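Local coordinates for tudor domain-containing protein 1 (Mus musculus, PDB 4B9W) that acts in spermatogenesis as a scaffold for Piwi proteins, binding their methylated arginines through Tudor domains and supporting piRNA-guided repression of transposable elements, at residues 6-18 / 117-129. Residues are numbered along the deposited sequence; the frame is centred on the assembly and turned at random.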
ATOM      1  N   LEU A   6      16.387 -13.722  12.558  1.00 34.11           N
ATOM      2  CA  LEU A   6      16.767 -12.303  12.329  1.00 31.85           C
ATOM      3  C   LEU A   6      15.730 -11.402  12.990  1.00 33.12           C
ATOM      4  O   LEU A   6      14.529 -11.628  12.838  1.00 34.04           O
ATOM      5  CB  LEU A   6      16.831 -12.013  10.831  1.00 31.42           C
ATOM      6  CG  LEU A   6      17.880 -12.766  10.006  1.00 30.79           C
ATOM      7  CD1 LEU A   6      17.564 -12.643   8.531  1.00 31.45           C
ATOM      8  CD2 LEU A   6      19.284 -12.244  10.262  1.00 30.61           C
ATOM      9  N   GLU A   7      16.183 -10.397  13.731  1.00 33.12           N
ATOM     10  CA  GLU A   7      15.265  -9.448  14.369  1.00 33.23           C
ATOM     11  C   GLU A   7      15.800  -8.025  14.306  1.00 28.73           C
ATOM     12  O   GLU A   7      16.983  -7.802  14.103  1.00 26.05           O
ATOM     13  CB  GLU A   7      14.938  -9.866  15.817  1.00 37.66           C
ATOM     14  CG  GLU A   7      16.132  -9.991  16.751  1.00 42.42           C
ATOM     15  CD  GLU A   7      15.863 -10.885  17.965  1.00 45.94           C
ATOM     16  OE1 GLU A   7      14.903 -10.626  18.732  1.00 45.43           O
ATOM     17  OE2 GLU A   7      16.641 -11.848  18.165  1.00 50.85           O
ATOM     18  N   TRP A   8      14.908  -7.058  14.479  1.00 26.36           N
ATOM     19  CA  TRP A   8      15.275  -5.658  14.280  1.00 25.26           C
ATOM     20  C   TRP A   8      14.314  -4.743  14.976  1.00 23.75           C
ATOM     21  O   TRP A   8      13.255  -5.174  15.413  1.00 22.94           O
ATOM     22  CB  TRP A   8      15.301  -5.382  12.780  1.00 24.93           C
ATOM     23  CG  TRP A   8      14.061  -5.910  12.090  1.00 25.55           C
ATOM     24  CD1 TRP A   8      13.867  -7.158  11.499  1.00 26.11           C
ATOM     25  CD2 TRP A   8      12.783  -5.226  11.952  1.00 24.67           C
ATOM     26  NE1 TRP A   8      12.594  -7.265  10.998  1.00 25.82           N
ATOM     27  CE2 TRP A   8      11.896  -6.143  11.237  1.00 24.51           C
ATOM     28  CE3 TRP A   8      12.309  -3.993  12.331  1.00 25.05           C
ATOM     29  CZ2 TRP A   8      10.590  -5.809  10.928  1.00 25.74           C
ATOM     30  CZ3 TRP A   8      10.999  -3.661  12.008  1.00 26.17           C
ATOM     31  CH2 TRP A   8      10.154  -4.544  11.319  1.00 25.94           C
ATOM     32  N   THR A   9      14.653  -3.459  15.057  1.00 22.96           N
ATOM     33  CA  THR A   9      13.767  -2.466  15.670  1.00 21.62           C
ATOM     34  C   THR A   9      13.646  -1.216  14.813  1.00 21.68           C
ATOM     35  O   THR A   9      14.359  -1.049  13.825  1.00 20.56           O
ATOM     36  CB  THR A   9      14.287  -2.078  17.078  1.00 21.76           C
ATOM     37  OG1 THR A   9      15.560  -1.436  16.957  1.00 21.24           O
ATOM     38  CG2 THR A   9      14.438  -3.349  17.991  1.00 19.71           C
ATOM     39  N   TRP A  10      12.701  -0.358  15.187  1.00 21.92           N
ATOM     40  CA  TRP A  10      12.623   0.991  14.658  1.00 21.99           C
ATOM     41  C   TRP A  10      13.216   1.948  15.623  1.00 20.85           C
ATOM     42  O   TRP A  10      13.494   1.590  16.756  1.00 20.01           O
ATOM     43  CB  TRP A  10      11.184   1.371  14.410  1.00 22.79           C
ATOM     44  CG  TRP A  10      10.579   0.520  13.338  1.00 23.82           C
ATOM     45  CD1 TRP A  10       9.820  -0.630  13.498  1.00 24.46           C
ATOM     46  CD2 TRP A  10      10.699   0.700  11.880  1.00 23.91           C
ATOM     47  NE1 TRP A  10       9.463  -1.145  12.281  1.00 25.44           N
ATOM     48  CE2 TRP A  10       9.957  -0.398  11.274  1.00 24.28           C
ATOM     49  CE3 TRP A  10      11.306   1.628  11.061  1.00 21.83           C
ATOM     50  CZ2 TRP A  10       9.838  -0.531   9.904  1.00 23.58           C
ATOM     51  CZ3 TRP A  10      11.199   1.470   9.693  1.00 21.12           C
ATOM     52  CH2 TRP A  10      10.478   0.424   9.126  1.00 21.99           C
ATOM     53  N   VAL A  11      13.404   3.190  15.180  1.00 20.67           N
ATOM     54  CA  VAL A  11      13.803   4.255  16.077  1.00 19.93           C
ATOM     55  C   VAL A  11      12.649   4.417  17.054  1.00 20.00           C
ATOM     56  O   VAL A  11      11.482   4.282  16.677  1.00 18.49           O
ATOM     57  CB  VAL A  11      14.070   5.596  15.343  1.00 20.24           C
ATOM     58  CG1 VAL A  11      14.452   6.688  16.334  1.00 19.36           C
ATOM     59  CG2 VAL A  11      15.167   5.415  14.312  1.00 20.02           C
ATOM     60  N   GLU A  12      12.987   4.677  18.311  1.00 21.37           N
ATOM     61  CA  GLU A  12      11.997   4.760  19.378  1.00 22.93           C
ATOM     62  C   GLU A  12      11.932   6.170  19.946  1.00 22.39           C
ATOM     63  O   GLU A  12      12.959   6.863  20.013  1.00 22.00           O
ATOM     64  CB  GLU A  12      12.331   3.741  20.475  1.00 24.75           C
ATOM     65  CG  GLU A  12      12.202   2.282  20.031  1.00 26.00           C
ATOM     66  CD  GLU A  12      10.778   1.904  19.692  1.00 27.81           C
ATOM     67  OE1 GLU A  12       9.893   2.758  19.901  1.00 33.47           O
ATOM     68  OE2 GLU A  12      10.520   0.761  19.236  1.00 27.70           O
ATOM     69  N   PHE A  13      10.719   6.562  20.353  1.00 21.67           N
ATOM     70  CA  PHE A  13      10.425   7.906  20.864  1.00 20.80           C
ATOM     71  C   PHE A  13       9.650   7.929  22.177  1.00 20.50           C
ATOM     72  O   PHE A  13       8.955   6.974  22.536  1.00 18.98           O
ATOM     73  CB  PHE A  13       9.571   8.690  19.839  1.00 20.26           C
ATOM     74  CG  PHE A  13      10.180   8.757  18.477  1.00 20.02           C
ATOM     75  CD1 PHE A  13      11.122   9.739  18.171  1.00 19.86           C
ATOM     76  CD2 PHE A  13       9.861   7.816  17.518  1.00 19.39           C
ATOM     77  CE1 PHE A  13      11.715   9.786  16.926  1.00 18.75           C
ATOM     78  CE2 PHE A  13      10.447   7.868  16.261  1.00 18.91           C
ATOM     79  CZ  PHE A  13      11.372   8.845  15.968  1.00 18.60           C
ATOM     80  N   THR A  14       9.721   9.072  22.857  1.00 20.74           N
ATOM     81  CA  THR A  14       8.795   9.369  23.937  1.00 20.40           C
ATOM     82  C   THR A  14       7.763  10.431  23.496  1.00 19.74           C
ATOM     83  O   THR A  14       8.044  11.304  22.657  1.00 18.67           O
ATOM     84  CB  THR A  14       9.528   9.823  25.202  1.00 20.18           C
ATOM     85  OG1 THR A  14      10.217  11.034  24.921  1.00 20.56           O
ATOM     86  CG2 THR A  14      10.527   8.736  25.690  1.00 21.02           C
ATOM     87  N   VAL A  15       6.572  10.349  24.087  1.00 18.56           N
ATOM     88  CA  VAL A  15       5.497  11.266  23.742  1.00 18.48           C
ATOM     89  C   VAL A  15       5.967  12.676  24.102  1.00 19.00           C
ATOM     90  O   VAL A  15       6.596  12.875  25.137  1.00 17.92           O
ATOM     91  CB  VAL A  15       4.175  10.881  24.441  1.00 17.78           C
ATOM     92  CG1 VAL A  15       3.082  11.890  24.139  1.00 16.20           C
ATOM     93  CG2 VAL A  15       3.746   9.478  24.009  1.00 17.09           C
ATOM     94  N   ASP A  16       5.719  13.616  23.190  1.00 20.59           N
ATOM     95  CA  ASP A  16       6.199  15.008  23.262  1.00 21.81           C
ATOM     96  C   ASP A  16       7.701  15.229  23.147  1.00 20.61           C
ATOM     97  O   ASP A  16       8.166  16.357  23.342  1.00 19.78           O
ATOM     98  CB  ASP A  16       5.670  15.732  24.501  1.00 24.47           C
ATOM     99  CG  ASP A  16       4.226  16.106  24.364  1.00 27.63           C
ATOM    100  OD1 ASP A  16       3.741  16.230  23.209  1.00 29.75           O
ATOM    101  OD2 ASP A  16       3.569  16.282  25.415  1.00 32.84           O
ATOM    102  N   GLU A  17       8.445  14.193  22.763  1.00 19.41           N
ATOM    103  CA  GLU A  17       9.852  14.363  22.400  1.00 18.97           C
ATOM    104  C   GLU A  17      10.005  15.375  21.263  1.00 18.42           C
ATOM    105  O   GLU A  17       9.260  15.342  20.284  1.00 17.84           O
ATOM    106  CB  GLU A  17      10.455  13.028  21.984  1.00 19.07           C
ATOM    107  CG  GLU A  17      11.950  13.078  21.723  1.00 19.85           C
ATOM    108  CD  GLU A  17      12.538  11.720  21.382  1.00 20.84           C
ATOM    109  OE1 GLU A  17      11.935  10.671  21.743  1.00 20.95           O
ATOM    110  OE2 GLU A  17      13.626  11.700  20.773  1.00 20.87           O
ATOM    111  N   THR A  18      10.951  16.299  21.400  1.00 18.12           N
ATOM    112  CA  THR A  18      11.264  17.213  20.298  1.00 17.66           C
ATOM    113  C   THR A  18      12.638  16.893  19.724  1.00 16.69           C
ATOM    114  O   THR A  18      13.614  16.724  20.454  1.00 16.66           O
ATOM    115  CB  THR A  18      11.186  18.682  20.714  1.00 18.19           C
ATOM    116  OG1 THR A  18      12.136  18.923  21.755  1.00 20.48           O
ATOM    117  CG2 THR A  18       9.824  18.998  21.205  1.00 18.03           C
ATOM    118  N   ILE A 117      20.501 -10.645   4.297  1.00 17.79           N
ATOM    119  CA  ILE A 117      21.147  -9.731   5.244  1.00 17.90           C
ATOM    120  C   ILE A 117      21.674 -10.540   6.442  1.00 18.79           C
ATOM    121  O   ILE A 117      21.177 -11.639   6.723  1.00 18.74           O
ATOM    122  CB  ILE A 117      20.200  -8.597   5.696  1.00 17.92           C
ATOM    123  CG1 ILE A 117      21.021  -7.466   6.337  1.00 17.43           C
ATOM    124  CG2 ILE A 117      19.108  -9.120   6.631  1.00 17.42           C
ATOM    125  CD1 ILE A 117      20.307  -6.130   6.410  1.00 16.96           C
ATOM    126  N   LEU A 118      22.706 -10.029   7.102  1.00 18.99           N
ATOM    127  CA  LEU A 118      23.260 -10.699   8.262  1.00 20.00           C
ATOM    128  C   LEU A 118      22.913  -9.922   9.533  1.00 20.11           C
ATOM    129  O   LEU A 118      22.756  -8.704   9.488  1.00 20.71           O
ATOM    130  CB  LEU A 118      24.772 -10.860   8.102  1.00 20.30           C
ATOM    131  CG  LEU A 118      25.206 -11.711   6.906  1.00 20.69           C
ATOM    132  CD1 LEU A 118      26.717 -11.798   6.879  1.00 20.85           C
ATOM    133  CD2 LEU A 118      24.611 -13.113   6.974  1.00 21.01           C
ATOM    134  N   PRO A 119      22.757 -10.631  10.669  1.00 20.38           N
ATOM    135  CA  PRO A 119      22.350 -10.020  11.935  1.00 20.61           C
ATOM    136  C   PRO A 119      23.152  -8.797  12.387  1.00 20.10           C
ATOM    137  O   PRO A 119      22.621  -7.938  13.101  1.00 19.68           O
ATOM    138  CB  PRO A 119      22.543 -11.160  12.935  1.00 21.87           C
ATOM    139  CG  PRO A 119      22.290 -12.392  12.141  1.00 21.11           C
ATOM    140  CD  PRO A 119      22.814 -12.104  10.769  1.00 20.77           C
ATOM    141  N   GLN A 120      24.415  -8.700  12.003  1.00 19.65           N
ATOM    142  CA  GLN A 120      25.220  -7.579  12.480  1.00 20.07           C
ATOM    143  C   GLN A 120      24.860  -6.294  11.770  1.00 19.79           C
ATOM    144  O   GLN A 120      25.190  -5.219  12.248  1.00 19.50           O
ATOM    145  CB  GLN A 120      26.711  -7.834  12.325  1.00 21.21           C
ATOM    146  CG  GLN A 120      27.151  -8.208  10.925  1.00 22.44           C
ATOM    147  CD  GLN A 120      27.394  -9.695  10.800  1.00 24.20           C
ATOM    148  OE1 GLN A 120      26.546 -10.525  11.191  1.00 24.51           O
ATOM    149  NE2 GLN A 120      28.561 -10.050  10.265  1.00 25.07           N
ATOM    150  N   PHE A 121      24.214  -6.415  10.612  1.00 18.75           N
ATOM    151  CA  PHE A 121      23.698  -5.258   9.896  1.00 19.12           C
ATOM    152  C   PHE A 121      22.306  -4.830  10.353  1.00 18.05           C
ATOM    153  O   PHE A 121      21.750  -3.892   9.801  1.00 17.53           O
ATOM    154  CB  PHE A 121      23.660  -5.548   8.390  1.00 19.55           C
ATOM    155  CG  PHE A 121      25.007  -5.830   7.791  1.00 19.78           C
ATOM    156  CD1 PHE A 121      26.057  -4.931   7.952  1.00 20.45           C
ATOM    157  CD2 PHE A 121      25.223  -6.977   7.043  1.00 20.42           C
ATOM    158  CE1 PHE A 121      27.295  -5.179   7.383  1.00 20.84           C
ATOM    159  CE2 PHE A 121      26.464  -7.245   6.486  1.00 20.59           C
ATOM    160  CZ  PHE A 121      27.499  -6.338   6.644  1.00 21.22           C
ATOM    161  N   LEU A 122      21.748  -5.512  11.348  1.00 18.09           N
ATOM    162  CA  LEU A 122      20.400  -5.220  11.836  1.00 17.72           C
ATOM    163  C   LEU A 122      20.427  -4.642  13.250  1.00 17.72           C
ATOM    164  O   LEU A 122      19.388  -4.489  13.880  1.00 17.42           O
ATOM    165  CB  LEU A 122      19.534  -6.481  11.816  1.00 17.34           C
ATOM    166  CG  LEU A 122      19.138  -7.111  10.479  1.00 16.93           C
ATOM    167  CD1 LEU A 122      18.423  -8.424  10.757  1.00 16.67           C
ATOM    168  CD2 LEU A 122      18.247  -6.183   9.656  1.00 16.75           C
ATOM    169  N   LEU A 123      21.610  -4.302  13.743  1.00 18.11           N
ATOM    170  CA  LEU A 123      21.731  -3.685  15.079  1.00 18.28           C
ATOM    171  C   LEU A 123      21.221  -2.233  15.109  1.00 17.41           C
ATOM    172  O   LEU A 123      20.520  -1.840  16.042  1.00 18.76           O
ATOM    173  CB  LEU A 123      23.186  -3.743  15.547  1.00 19.14           C
ATOM    174  CG  LEU A 123      23.711  -5.173  15.691  1.00 19.97           C
ATOM    175  CD1 LEU A 123      25.195  -5.178  16.051  1.00 20.66           C
ATOM    176  CD2 LEU A 123      22.887  -5.907  16.738  1.00 21.02           C
ATOM    177  N   LEU A 124      21.584  -1.443  14.107  1.00 15.31           N
ATOM    178  CA  LEU A 124      21.106  -0.078  13.989  1.00 14.58           C
ATOM    179  C   LEU A 124      19.584  -0.106  13.751  1.00 14.10           C
ATOM    180  O   LEU A 124      19.098  -0.837  12.898  1.00 14.08           O
ATOM    181  CB  LEU A 124      21.815   0.618  12.837  1.00 14.33           C
ATOM    182  CG  LEU A 124      21.560   2.101  12.631  1.00 14.35           C
ATOM    183  CD1 LEU A 124      22.260   2.944  13.704  1.00 14.22           C
ATOM    184  CD2 LEU A 124      22.007   2.480  11.228  1.00 13.74           C
ATOM    185  N   PRO A 125      18.817   0.655  14.541  1.00 13.87           N
ATOM    186  CA  PRO A 125      17.365   0.666  14.292  1.00 13.39           C
ATOM    187  C   PRO A 125      17.066   1.146  12.886  1.00 12.80           C
ATOM    188  O   PRO A 125      17.813   1.964  12.347  1.00 12.52           O
ATOM    189  CB  PRO A 125      16.822   1.668  15.337  1.00 13.42           C
ATOM    190  CG  PRO A 125      17.876   1.711  16.399  1.00 13.86           C
ATOM    191  CD  PRO A 125      19.192   1.420  15.740  1.00 13.56           C
ATOM    192  N   PHE A 126      15.971   0.659  12.305  1.00 12.73           N
ATOM    193  CA  PHE A 126      15.511   1.165  11.020  1.00 12.63           C
ATOM    194  C   PHE A 126      15.164   2.649  11.113  1.00 12.65           C
ATOM    195  O   PHE A 126      14.490   3.091  12.045  1.00 12.49           O
ATOM    196  CB  PHE A 126      14.336   0.334  10.468  1.00 12.58           C
ATOM    197  CG  PHE A 126      14.681  -1.111  10.137  1.00 12.24           C
ATOM    198  CD1 PHE A 126      15.993  -1.598  10.175  1.00 11.93           C
ATOM    199  CD2 PHE A 126      13.666  -2.001   9.761  1.00 12.19           C
ATOM    200  CE1 PHE A 126      16.268  -2.921   9.863  1.00 11.72           C
ATOM    201  CE2 PHE A 126      13.950  -3.331   9.448  1.00 11.74           C
ATOM    202  CZ  PHE A 126      15.244  -3.791   9.508  1.00 11.58           C
ATOM    203  N   GLN A 127      15.641   3.413  10.128  1.00 13.29           N
ATOM    204  CA  GLN A 127      15.721   4.888  10.240  1.00 13.41           C
ATOM    205  C   GLN A 127      14.667   5.649   9.449  1.00 13.69           C
ATOM    206  O   GLN A 127      14.506   6.833   9.663  1.00 14.82           O
ATOM    207  CB  GLN A 127      17.089   5.382   9.783  1.00 13.20           C
ATOM    208  CG  GLN A 127      18.250   4.990  10.664  1.00 13.10           C
ATOM    209  CD  GLN A 127      18.185   5.585  12.054  1.00 13.43           C
ATOM    210  OE1 GLN A 127      17.852   6.754  12.224  1.00 13.65           O
ATOM    211  NE2 GLN A 127      18.522   4.777  13.067  1.00 13.00           N
ATOM    212  N   GLY A 128      13.977   4.991   8.521  1.00 13.13           N
ATOM    213  CA  GLY A 128      12.907   5.619   7.768  1.00 13.34           C
ATOM    214  C   GLY A 128      11.614   5.536   8.560  1.00 13.47           C
ATOM    215  O   GLY A 128      10.858   4.549   8.467  1.00 13.08           O
ATOM    216  N   MET A 129      11.367   6.571   9.350  1.00 13.38           N
ATOM    217  CA  MET A 129      10.241   6.571  10.267  1.00 14.07           C
ATOM    218  C   MET A 129       9.027   7.167   9.593  1.00 13.53           C
ATOM    219  O   MET A 129       9.077   8.339   9.186  1.00 12.78           O
ATOM    220  CB  MET A 129      10.610   7.406  11.500  1.00 15.48           C
ATOM    221  CG  MET A 129      11.769   6.823  12.296  1.00 16.83           C
ATOM    222  SD  MET A 129      11.416   5.117  12.803  1.00 20.11           S
ATOM    223  CE  MET A 129       9.757   5.311  13.491  1.00 18.96           C
TER
HETATM  224  O   HOH W   1      17.141  -2.938  13.477  1.00 16.50           O
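W8 has its CG between the backbone N and the carbonyl carbon (chi1 48°), while F126 has CG anti to its carbonyl carbon. These turns bring the two rings nearly parallel, slid apart so that only their rims meet, in an aromatic cluster completed by W10. The cluster lies in the extended Tudor domain TD3, where the extended N-terminal segment 6-18 runs along the loop between strands 114-116 and 129-133. That loop passes from the five-stranded antiparallel sheet to the mixed sheet, and 6-18 leads into strand 18-26 of the latter.

W8 and F126 form an offset stack with planes at 14° and little overlap. F126 CE2 sits over one face of the indole, 3.4 Å from W8 CD2. An alanine in place of W8 would probably leave the F126 ring without its stacking partner and open a gap over its CE2 and CZ side. W10 meets the same phenylalanine differently. The edge of F126 points at the face of W10, planes at 89°, a T-shaped pair, and F126 CB packs over that face, 3.3 Å from W10 CE3.

The backbones make a single bridge at W10 and F126. F126 N gives a nearly straight bond to T9 O (2.8 Å). V11 N to F126 O is weak. A water accepts from T9 N, and its O sits 2.8 Å from L122 O, with L124 O also in hydrogen-bonding range, linking the two segments beside the bridge. R84, on strand 81-90, also bonds L124 O.

At one end, L6 CD2 presses on P119 CG (3.5 Å). At the other, M129 is bent at chi2 and chi3, which brings SD beside V11 and into an oblique Met-aromatic contact with W10. M129 SD lies 3.7 Å from V11 CB, and M129 CE reaches the edge of the F13 ring, 3.8 Å from F13 CE2.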